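Long-range contact in pre-crRNA processing endonuclease (Streptococcus mutans, PDB 4R0J), which probably cleaves precursor CRISPR RNA as a Cas5 endonuclease of the subtype I-C antiviral defence system: residues 50-59 with 126-137. Residues are numbered along the deposited sequence; the frame is centred on the assembly and turned at random.
With SO4 (sulfate ion), chain D; SO4 (sulfate ion), chain C.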
ATOM      1  N   GLY A  50      -4.865   3.884  -7.060  1.00 24.73           N
ATOM      2  CA  GLY A  50      -6.227   4.397  -7.138  1.00 26.67           C
ATOM      3  C   GLY A  50      -6.296   5.904  -6.941  1.00 26.36           C
ATOM      4  O   GLY A  50      -7.188   6.577  -7.458  1.00 31.44           O
ATOM      5  N   ILE A  51      -5.343   6.449  -6.189  1.00 22.57           N
ATOM      6  CA  ILE A  51      -5.261   7.884  -5.988  1.00 21.96           C
ATOM      7  C   ILE A  51      -4.883   8.547  -7.308  1.00 28.09           C
ATOM      8  O   ILE A  51      -5.532   9.506  -7.737  1.00 28.16           O
ATOM      9  CB  ILE A  51      -4.202   8.232  -4.900  1.00 24.80           C
ATOM     10  CG1 ILE A  51      -4.674   7.700  -3.548  1.00 27.37           C
ATOM     11  CG2 ILE A  51      -3.933   9.738  -4.862  1.00 30.16           C
ATOM     12  CD1 ILE A  51      -3.682   7.944  -2.382  1.00 26.91           C
ATOM     13  N   TYR A  52      -3.841   8.023  -7.953  1.00 26.63           N
ATOM     14  CA  TYR A  52      -3.396   8.521  -9.262  1.00 25.78           C
ATOM     15  C   TYR A  52      -2.337   7.594  -9.839  1.00 27.68           C
ATOM     16  O   TYR A  52      -1.350   7.268  -9.171  1.00 25.82           O
ATOM     17  CB  TYR A  52      -2.800   9.931  -9.127  1.00 30.49           C
ATOM     18  CG  TYR A  52      -2.183  10.514 -10.394  1.00 28.56           C
ATOM     19  CD1 TYR A  52      -2.856  10.475 -11.625  1.00 27.61           C
ATOM     20  CD2 TYR A  52      -0.941  11.150 -10.352  1.00 29.15           C
ATOM     21  CE1 TYR A  52      -2.298  11.023 -12.759  1.00 31.17           C
ATOM     22  CE2 TYR A  52      -0.376  11.707 -11.490  1.00 27.29           C
ATOM     23  CZ  TYR A  52      -1.059  11.633 -12.695  1.00 28.52           C
ATOM     24  OH  TYR A  52      -0.510  12.180 -13.837  1.00 32.31           O
ATOM     25  N   HIS A  53      -2.544   7.153 -11.072  1.00 24.85           N
ATOM     26  CA  HIS A  53      -1.505   6.408 -11.757  1.00 26.81           C
ATOM     27  C   HIS A  53      -1.594   6.609 -13.261  1.00 28.61           C
ATOM     28  O   HIS A  53      -2.683   6.746 -13.815  1.00 31.37           O
ATOM     29  CB  HIS A  53      -1.545   4.914 -11.430  1.00 30.12           C
ATOM     30  CG  HIS A  53      -0.379   4.158 -11.991  1.00 45.49           C
ATOM     31  ND1 HIS A  53      -0.520   3.028 -12.768  1.00 58.17           N
ATOM     32  CD2 HIS A  53       0.955   4.404 -11.921  1.00 33.40           C
ATOM     33  CE1 HIS A  53       0.675   2.592 -13.128  1.00 54.95           C
ATOM     34  NE2 HIS A  53       1.587   3.409 -12.624  1.00 42.14           N
ATOM     35  N   LYS A  54      -0.431   6.668 -13.893  1.00 27.38           N
ATOM     36  CA  LYS A  54      -0.309   6.654 -15.355  1.00 25.68           C
ATOM     37  C   LYS A  54       0.880   5.749 -15.615  1.00 31.06           C
ATOM     38  O   LYS A  54       1.821   5.734 -14.820  1.00 31.02           O
ATOM     39  CB  LYS A  54      -0.014   8.050 -15.889  1.00 34.77           C
ATOM     40  CG  LYS A  54      -1.143   9.056 -15.731  1.00 37.91           C
ATOM     41  CD  LYS A  54      -2.366   8.657 -16.551  1.00 39.74           C
ATOM     42  CE  LYS A  54      -3.356   9.810 -16.652  1.00 47.08           C
ATOM     43  NZ  LYS A  54      -4.515   9.474 -17.528  1.00 50.37           N
ATOM     44  N   PRO A  55       0.857   4.989 -16.715  1.00 27.62           N
ATOM     45  CA  PRO A  55       1.966   4.053 -16.955  1.00 31.57           C
ATOM     46  C   PRO A  55       3.305   4.764 -17.210  1.00 30.25           C
ATOM     47  O   PRO A  55       4.360   4.119 -17.245  1.00 29.46           O
ATOM     48  CB  PRO A  55       1.517   3.285 -18.207  1.00 31.55           C
ATOM     49  CG  PRO A  55       0.457   4.143 -18.834  1.00 37.88           C
ATOM     50  CD  PRO A  55      -0.229   4.835 -17.695  1.00 31.37           C
ATOM     51  N   THR A  56       3.263   6.080 -17.358  1.00 23.83           N
ATOM     52  CA  THR A  56       4.493   6.865 -17.503  1.00 27.37           C
ATOM     53  C   THR A  56       5.384   6.649 -16.285  1.00 29.02           C
ATOM     54  O   THR A  56       6.614   6.613 -16.399  1.00 27.62           O
ATOM     55  CB  THR A  56       4.196   8.369 -17.617  1.00 28.48           C
ATOM     56  OG1 THR A  56       3.291   8.594 -18.710  1.00 31.37           O
ATOM     57  CG2 THR A  56       5.493   9.168 -17.862  1.00 30.23           C
ATOM     58  N   PHE A  57       4.746   6.511 -15.125  1.00 23.65           N
ATOM     59  CA  PHE A  57       5.462   6.412 -13.853  1.00 23.85           C
ATOM     60  C   PHE A  57       5.037   5.203 -13.038  1.00 30.34           C
ATOM     61  O   PHE A  57       4.032   4.553 -13.335  1.00 28.18           O
ATOM     62  CB  PHE A  57       5.346   7.721 -13.045  1.00 27.70           C
ATOM     63  CG  PHE A  57       3.945   8.064 -12.609  1.00 26.90           C
ATOM     64  CD1 PHE A  57       3.410   7.510 -11.448  1.00 29.08           C
ATOM     65  CD2 PHE A  57       3.177   8.971 -13.324  1.00 30.64           C
ATOM     66  CE1 PHE A  57       2.128   7.829 -11.032  1.00 28.06           C
ATOM     67  CE2 PHE A  57       1.889   9.298 -12.907  1.00 28.70           C
ATOM     68  CZ  PHE A  57       1.364   8.725 -11.759  1.00 28.56           C
ATOM     69  N   THR A  58       5.838   4.892 -12.027  1.00 27.21           N
ATOM     70  CA  THR A  58       5.591   3.784 -11.136  1.00 25.04           C
ATOM     71  C   THR A  58       5.553   4.312  -9.707  1.00 24.07           C
ATOM     72  O   THR A  58       6.516   4.924  -9.238  1.00 27.72           O
ATOM     73  CB  THR A  58       6.705   2.728 -11.248  1.00 29.39           C
ATOM     74  OG1 THR A  58       6.748   2.216 -12.590  1.00 35.78           O
ATOM     75  CG2 THR A  58       6.459   1.579 -10.254  1.00 32.77           C
ATOM     76  N   ASN A  59       4.440   4.072  -9.021  1.00 25.83           N
ATOM     77  CA  ASN A  59       4.337   4.423  -7.614  1.00 24.88           C
ATOM     78  C   ASN A  59       5.116   3.416  -6.791  1.00 25.24           C
ATOM     79  O   ASN A  59       5.028   2.210  -7.033  1.00 28.40           O
ATOM     80  CB  ASN A  59       2.882   4.438  -7.166  1.00 27.34           C
ATOM     81  CG  ASN A  59       2.140   5.640  -7.677  1.00 27.10           C
ATOM     82  OD1 ASN A  59       2.685   6.740  -7.722  1.00 29.90           O
ATOM     83  ND2 ASN A  59       0.901   5.436  -8.090  1.00 25.24           N
ATOM     84  N   ILE A 126      -0.318  16.919 -10.133  1.00 38.45           N
ATOM     85  CA  ILE A 126      -1.501  16.078 -10.207  1.00 38.46           C
ATOM     86  C   ILE A 126      -1.584  15.104  -9.025  1.00 34.69           C
ATOM     87  O   ILE A 126      -2.667  14.868  -8.485  1.00 39.37           O
ATOM     88  CB  ILE A 126      -1.558  15.301 -11.532  1.00 35.31           C
ATOM     89  CG1 ILE A 126      -1.672  16.274 -12.711  1.00 43.63           C
ATOM     90  CG2 ILE A 126      -2.727  14.318 -11.510  1.00 35.09           C
ATOM     91  CD1 ILE A 126      -1.545  15.616 -14.075  1.00 41.04           C
HETATM   92  N   MSE A 127      -0.446  14.539  -8.621  1.00 32.41           N
HETATM   93  CA  MSE A 127      -0.436  13.622  -7.479  1.00 33.16           C
HETATM   94  C   MSE A 127      -0.885  14.351  -6.227  1.00 33.94           C
HETATM   95  O   MSE A 127      -1.753  13.880  -5.492  1.00 33.11           O
HETATM   96  CB  MSE A 127       0.950  13.014  -7.263  1.00 35.98           C
HETATM   97  CG  MSE A 127       1.025  12.087  -6.071  1.00 32.08           C
HETATM   98 SE   MSE A 127      -0.199  10.564  -6.220  0.67 34.94          SE
HETATM   99  CE  MSE A 127       0.784   9.508  -7.514  1.00 32.77           C
ATOM    100  N   GLU A 128      -0.290  15.511  -6.001  1.00 35.07           N
ATOM    101  CA  GLU A 128      -0.612  16.317  -4.836  1.00 42.34           C
ATOM    102  C   GLU A 128      -2.106  16.624  -4.811  1.00 40.07           C
ATOM    103  O   GLU A 128      -2.778  16.415  -3.800  1.00 42.26           O
ATOM    104  CB  GLU A 128       0.214  17.602  -4.858  1.00 43.37           C
ATOM    105  CG  GLU A 128      -0.088  18.572  -3.751  1.00 50.38           C
ATOM    106  CD  GLU A 128       0.874  19.746  -3.759  1.00 71.51           C
ATOM    107  OE1 GLU A 128       2.040  19.555  -3.348  1.00 74.72           O
ATOM    108  OE2 GLU A 128       0.472  20.850  -4.192  1.00 78.67           O
ATOM    109  N   ARG A 129      -2.622  17.101  -5.937  1.00 42.42           N
ATOM    110  CA  ARG A 129      -4.039  17.413  -6.067  1.00 40.22           C
ATOM    111  C   ARG A 129      -4.899  16.168  -5.856  1.00 42.97           C
ATOM    112  O   ARG A 129      -5.952  16.231  -5.231  1.00 37.48           O
ATOM    113  CB  ARG A 129      -4.313  18.011  -7.449  1.00 43.69           C
ATOM    114  CG  ARG A 129      -5.292  19.166  -7.456  1.00 57.10           C
ATOM    115  CD  ARG A 129      -4.914  20.179  -8.532  1.00 64.87           C
ATOM    116  NE  ARG A 129      -4.526  19.528  -9.783  1.00 59.58           N
ATOM    117  CZ  ARG A 129      -3.546  19.953 -10.577  1.00 63.25           C
ATOM    118  NH1 ARG A 129      -2.847  21.035 -10.257  1.00 64.05           N
ATOM    119  NH2 ARG A 129      -3.265  19.295 -11.694  1.00 64.06           N
ATOM    120  N   SER A 130      -4.434  15.035  -6.375  1.00 38.11           N
ATOM    121  CA  SER A 130      -5.181  13.782  -6.289  1.00 35.98           C
ATOM    122  C   SER A 130      -5.310  13.240  -4.866  1.00 34.16           C
ATOM    123  O   SER A 130      -6.382  12.779  -4.476  1.00 30.09           O
ATOM    124  CB  SER A 130      -4.551  12.733  -7.202  1.00 29.94           C
ATOM    125  OG  SER A 130      -4.623  13.164  -8.550  1.00 32.74           O
ATOM    126  N   ILE A 131      -4.226  13.281  -4.093  1.00 31.20           N
ATOM    127  CA  ILE A 131      -4.306  12.883  -2.700  1.00 29.69           C
ATOM    128  C   ILE A 131      -5.233  13.838  -1.958  1.00 32.69           C
ATOM    129  O   ILE A 131      -6.071  13.414  -1.160  1.00 33.22           O
ATOM    130  CB  ILE A 131      -2.929  12.896  -2.010  1.00 36.15           C
ATOM    131  CG1 ILE A 131      -1.920  12.035  -2.781  1.00 30.87           C
ATOM    132  CG2 ILE A 131      -3.053  12.443  -0.549  1.00 34.89           C
ATOM    133  CD1 ILE A 131      -0.479  12.236  -2.287  1.00 34.67           C
ATOM    134  N   ARG A 132      -5.076  15.128  -2.231  1.00 36.66           N
ATOM    135  CA  ARG A 132      -5.848  16.154  -1.538  0.54 41.79           C
ATOM    136  C   ARG A 132      -7.357  15.982  -1.703  1.00 42.37           C
ATOM    137  O   ARG A 132      -8.118  16.197  -0.755  1.00 45.45           O
ATOM    138  CB  ARG A 132      -5.403  17.550  -1.979  0.54 47.64           C
ATOM    139  CG  ARG A 132      -4.035  17.942  -1.438  0.54 52.98           C
ATOM    140  CD  ARG A 132      -3.552  19.273  -1.989  0.54 55.76           C
ATOM    141  NE  ARG A 132      -2.373  19.751  -1.272  0.54 51.31           N
ATOM    142  CZ  ARG A 132      -1.727  20.875  -1.562  0.54 61.02           C
ATOM    143  NH1 ARG A 132      -2.142  21.639  -2.565  0.54 65.59           N
ATOM    144  NH2 ARG A 132      -0.665  21.234  -0.851  0.54 64.22           N
ATOM    145  N   LYS A 133      -7.789  15.590  -2.899  1.00 46.72           N
ATOM    146  CA  LYS A 133      -9.220  15.465  -3.163  1.00 42.53           C
ATOM    147  C   LYS A 133      -9.779  14.089  -2.822  1.00 39.70           C
ATOM    148  O   LYS A 133     -10.968  13.835  -3.003  1.00 43.26           O
ATOM    149  CB  LYS A 133      -9.552  15.846  -4.609  1.00 42.10           C
ATOM    150  CG  LYS A 133      -9.130  14.841  -5.666  1.00 50.37           C
ATOM    151  CD  LYS A 133      -9.547  15.357  -7.051  1.00 55.83           C
ATOM    152  CE  LYS A 133      -9.181  14.408  -8.181  1.00 55.60           C
ATOM    153  NZ  LYS A 133      -9.599  14.974  -9.504  1.00 57.71           N
ATOM    154  N   GLY A 134      -8.922  13.208  -2.322  1.00 35.30           N
ATOM    155  CA  GLY A 134      -9.366  11.904  -1.882  1.00 30.74           C
ATOM    156  C   GLY A 134      -9.197  10.837  -2.949  1.00 30.00           C
ATOM    157  O   GLY A 134      -9.717   9.736  -2.814  1.00 33.59           O
ATOM    158  N   GLY A 135      -8.465  11.162  -4.006  1.00 34.10           N
ATOM    159  CA  GLY A 135      -8.182  10.189  -5.047  1.00 32.69           C
ATOM    160  C   GLY A 135      -9.011  10.372  -6.300  1.00 34.88           C
ATOM    161  O   GLY A 135     -10.165  10.805  -6.252  1.00 36.43           O
ATOM    162  N   ARG A 136      -8.407  10.047  -7.437  1.00 30.70           N
ATOM    163  CA  ARG A 136      -9.079  10.167  -8.722  1.00 33.42           C
ATOM    164  C   ARG A 136     -10.121   9.078  -8.946  1.00 31.61           C
ATOM    165  O   ARG A 136     -11.071   9.274  -9.712  1.00 35.97           O
ATOM    166  CB  ARG A 136      -8.060  10.183  -9.862  1.00 34.03           C
ATOM    167  CG  ARG A 136      -7.320  11.504  -9.979  1.00 38.74           C
ATOM    168  CD  ARG A 136      -6.083  11.377 -10.836  1.00 44.18           C
ATOM    169  NE  ARG A 136      -6.375  10.905 -12.182  1.00 52.33           N
ATOM    170  CZ  ARG A 136      -6.303  11.660 -13.271  1.00 62.58           C
ATOM    171  NH1 ARG A 136      -5.948  12.936 -13.177  1.00 62.86           N
ATOM    172  NH2 ARG A 136      -6.582  11.137 -14.457  1.00 66.47           N
ATOM    173  N   ARG A 137      -9.938   7.943  -8.281  1.00 32.22           N
ATOM    174  CA  ARG A 137     -10.867   6.819  -8.372  1.00 34.87           C
ATOM    175  C   ARG A 137     -11.364   6.451  -6.983  1.00 30.67           C
ATOM    176  O   ARG A 137     -10.784   6.858  -5.979  1.00 32.55           O
ATOM    177  CB  ARG A 137     -10.166   5.602  -8.994  1.00 30.36           C
ATOM    178  CG  ARG A 137      -9.733   5.808 -10.455  1.00 34.03           C
ATOM    179  CD  ARG A 137     -10.856   5.484 -11.426  1.00 33.41           C
ATOM    180  NE  ARG A 137     -10.537   5.888 -12.798  1.00 38.59           N
ATOM    181  CZ  ARG A 137      -9.776   5.177 -13.624  1.00 41.29           C
ATOM    182  NH1 ARG A 137      -9.256   4.024 -13.216  1.00 40.81           N
ATOM    183  NH2 ARG A 137      -9.530   5.618 -14.850  1.00 43.45           N
TER
HETATM  184  S   SO4 D 303      -6.269  17.272 -12.421  0.79103.27           S
HETATM  185  O1  SO4 D 303      -6.042  16.121 -13.290  0.79105.45           O
HETATM  186  O2  SO4 D 303      -5.822  16.961 -11.066  0.79102.14           O
HETATM  187  O3  SO4 D 303      -5.518  18.416 -12.927  0.79103.26           O
HETATM  188  O4  SO4 D 303      -7.695  17.590 -12.399  0.79106.08           O
HETATM  189  S   SO4 C 302      -6.866   2.928 -15.833  1.00103.07           S
HETATM  190  O1  SO4 C 302      -5.504   2.421 -15.976  1.00 99.73           O
HETATM  191  O2  SO4 C 302      -6.873   4.383 -15.979  1.00104.65           O
HETATM  192  O3  SO4 C 302      -7.707   2.344 -16.872  1.00108.25           O
HETATM  193  O4  SO4 C 302      -7.384   2.561 -14.516  1.00104.82           O
HETATM  194  O   HOH W   1      -5.427   7.852 -12.158  1.00 34.80           O
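The Tyr52 ring lies between Ile126 and Phe57: Ile126 CG2 sits over the centre of one face, a CH-pi contact 3.4 Å from the ring centroid, and Phe57 CZ comes over the rim of the opposite face. With CG anti to the backbone N (chi1 175°), Tyr52 reaches across to helix 120-132, where its hydroxyl is hydrogen-bonded to His123. Deeper in, selenomethionine Met127 bends at chi2 and chi3 and brings CE to 3.5 Å from Tyr52 O and 3.4 Å from Asn59 OD1. OD1 is buried without a polar partner, whereas ND2 of the same amide donates to Tyr52 O in the carbonyl plane and also bonds Asp49. Ile51 turns CG2 against Ile131 CG1 (3.7 Å) and Met127 SE and also touches Val150; Met127 and Ile131 rest on Phe11 and Phe103 of strands 11-17 and 97-107.

Two backbone bonds tie the loop after helix 120-132 to the last residues of helix 41-51. Arg136 N donates to Ile51 O (2.9 Å, 162° at the hydrogen), and Arg137 N gives a longer, more bent bond to Gly50 O (3.2 Å). Further out, Arg136 runs alongside Tyr52, its CD 3.4 Å from Tyr52 CD1, and turns one guanidinium face toward CD1 and CE1 at the ring's rim, the planes inclined by 48° and not stacked. At the surface, Arg137 grips one sulfate through NH1 and NH2, and Arg129 holds the other through NE; both ions probably come from the crystallisation liquor.

Gly134 closes helix 120-132 with a Schellman motif, and the chain beyond it is hydrogen-bonded to the last carbonyls of helix 41-51, fastening two helices together beside the antiparallel sheet of this Cas5-family, RAMP-like fold.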